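Aspartate aminotransferase (Leishmania major, PDB 4H51) probably catalyses the pyridoxal phosphate-dependent transfer of an amino group between L-aspartate and 2-oxoglutarate, working as a homodimer. Local coordinates at residues S230-Q233 and G234-S237. Sequence-based numbering, arbitrary orientation.
Sequences SAYQ and GYAS
The backbone N-H of Tyr235 donates to the carbonyl O of Tyr232 at 2.7 Å, closing a type II beta turn whose inner residues are Gln233 and Gly234. The bond is nearly straight, with an N-H...O angle of 168°. Gly234 occupies the third position with a phi of 114°, the positive value that this turn favours in glycine. The turn follows strand 225-230 of the large mixed sheet in this fold type I aminotransferase and places two tyrosines beside the lysine-pyridoxal phosphate adduct at position 265. Their side chains approach at the open end of the turn and touch at the base, Tyr232 CB lying 4.0 Å from Tyr235 CB. Farther out, Tyr235 CD2 comes to the edge of the Tyr232 ring, 4.1 Å from Tyr232 CD1, so the rings meet at their margins without stacking. The carbonyl that closes the turn also lies at the Tyr235 ring edge, in its plane, with Tyr232 O 3.8 Å from Tyr235 CD2. Both hydroxyls are hydrogen-bonded to the adduct: Tyr232 OH to the 3-hydroxy oxygen O3 on the cofactor's pyridine ring, Tyr235 OH to the backbone O of the modified lysine. The turn thus positions one phenol at the cofactor ring and the other at the main chain that carries it. Gln233 heads elsewhere: CG anti to the backbone N (chi1 -164°) and an extended chain bring its amide to Leu240 and Ile99, where NE2 donates to both backbone O atoms.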
ATOM      1  N   SER B 230      -6.713  15.831   3.516  1.00 10.33           N
ATOM      2  CA  SER B 230      -6.036  16.906   2.800  1.00 10.80           C
ATOM      3  C   SER B 230      -5.418  16.415   1.491  1.00 11.01           C
ATOM      4  O   SER B 230      -4.235  16.091   1.421  1.00 11.12           O
ATOM      5  CB  SER B 230      -4.982  17.539   3.736  1.00 11.19           C
ATOM      6  OG  SER B 230      -4.322  18.580   3.084  1.00 12.34           O
ATOM      7  N   ALA B 231      -6.253  16.255   0.460  1.00 12.02           N
ATOM      8  CA  ALA B 231      -5.788  15.662  -0.799  1.00 11.85           C
ATOM      9  C   ALA B 231      -5.389  16.721  -1.867  1.00 12.49           C
ATOM     10  O   ALA B 231      -4.733  16.392  -2.859  1.00 11.99           O
ATOM     11  CB  ALA B 231      -6.881  14.729  -1.361  1.00 12.24           C
ATOM     12  N   TYR B 232      -5.771  17.986  -1.671  1.00 12.78           N
ATOM     13  CA  TYR B 232      -5.588  19.016  -2.717  1.00 13.42           C
ATOM     14  C   TYR B 232      -4.929  20.298  -2.270  1.00 13.70           C
ATOM     15  O   TYR B 232      -5.224  21.358  -2.852  1.00 14.82           O
ATOM     16  CB  TYR B 232      -6.923  19.400  -3.349  1.00 14.35           C
ATOM     17  CG  TYR B 232      -7.692  18.280  -3.936  1.00 15.56           C
ATOM     18  CD1 TYR B 232      -7.499  17.871  -5.258  1.00 16.31           C
ATOM     19  CD2 TYR B 232      -8.628  17.622  -3.169  1.00 15.78           C
ATOM     20  CE1 TYR B 232      -8.219  16.820  -5.789  1.00 17.11           C
ATOM     21  CE2 TYR B 232      -9.322  16.568  -3.673  1.00 16.45           C
ATOM     22  CZ  TYR B 232      -9.131  16.171  -4.969  1.00 16.18           C
ATOM     23  OH  TYR B 232      -9.896  15.109  -5.414  1.00 17.57           O
ATOM     24  N   GLN B 233      -4.059  20.237  -1.261  1.00 13.61           N
ATOM     25  CA  GLN B 233      -3.401  21.435  -0.748  1.00 15.07           C
ATOM     26  C   GLN B 233      -2.699  22.142  -1.894  1.00 16.28           C
ATOM     27  O   GLN B 233      -1.872  21.542  -2.604  1.00 15.31           O
ATOM     28  CB  GLN B 233      -2.407  21.144   0.361  1.00 14.92           C
ATOM     29  CG  GLN B 233      -2.043  22.381   1.122  1.00 15.57           C
ATOM     30  CD  GLN B 233      -0.903  22.194   2.067  1.00 15.78           C
ATOM     31  OE1 GLN B 233      -0.586  21.069   2.445  1.00 15.69           O
ATOM     32  NE2 GLN B 233      -0.307  23.300   2.509  1.00 16.58           N
ATOM     33  N   GLY B 234      -3.074  23.394  -2.118  1.00 18.16           N
ATOM     34  CA  GLY B 234      -2.658  24.098  -3.352  1.00 20.88           C
ATOM     35  C   GLY B 234      -3.815  24.439  -4.303  1.00 23.43           C
ATOM     36  O   GLY B 234      -3.742  25.477  -4.982  1.00 24.13           O
ATOM     37  N   TYR B 235      -4.881  23.606  -4.393  1.00 21.67           N
ATOM     38  CA  TYR B 235      -5.851  23.787  -5.466  1.00 22.26           C
ATOM     39  C   TYR B 235      -6.995  24.763  -5.111  1.00 23.77           C
ATOM     40  O   TYR B 235      -7.575  25.417  -5.998  1.00 25.77           O
ATOM     41  CB  TYR B 235      -6.428  22.463  -5.903  1.00 23.41           C
ATOM     42  CG  TYR B 235      -5.576  21.698  -6.923  1.00 23.65           C
ATOM     43  CD1 TYR B 235      -5.590  22.054  -8.275  1.00 25.68           C
ATOM     44  CD2 TYR B 235      -4.766  20.664  -6.534  1.00 22.16           C
ATOM     45  CE1 TYR B 235      -4.807  21.378  -9.199  1.00 25.56           C
ATOM     46  CE2 TYR B 235      -3.994  19.981  -7.441  1.00 21.60           C
ATOM     47  CZ  TYR B 235      -4.018  20.322  -8.753  1.00 23.20           C
ATOM     48  OH  TYR B 235      -3.289  19.623  -9.632  1.00 26.42           O
ATOM     49  N   ALA B 236      -7.342  24.865  -3.836  1.00 24.04           N
ATOM     50  CA  ALA B 236      -8.352  25.871  -3.427  1.00 25.17           C
ATOM     51  C   ALA B 236      -7.970  27.292  -3.846  1.00 27.55           C
ATOM     52  O   ALA B 236      -8.822  28.056  -4.315  1.00 27.08           O
ATOM     53  CB  ALA B 236      -8.630  25.799  -1.932  1.00 24.99           C
ATOM     54  N   SER B 237      -6.683  27.627  -3.734  1.00 27.33           N
ATOM     55  CA  SER B 237      -6.212  28.969  -4.090  1.00 26.15           C
ATOM     56  C   SER B 237      -5.038  29.064  -5.085  1.00 25.70           C
ATOM     57  O   SER B 237      -4.818  30.153  -5.612  1.00 27.09           O
ATOM     58  CB  SER B 237      -5.781  29.673  -2.823  1.00 27.55           C
ATOM     59  OG  SER B 237      -4.589  29.047  -2.371  1.00 25.43           O
TER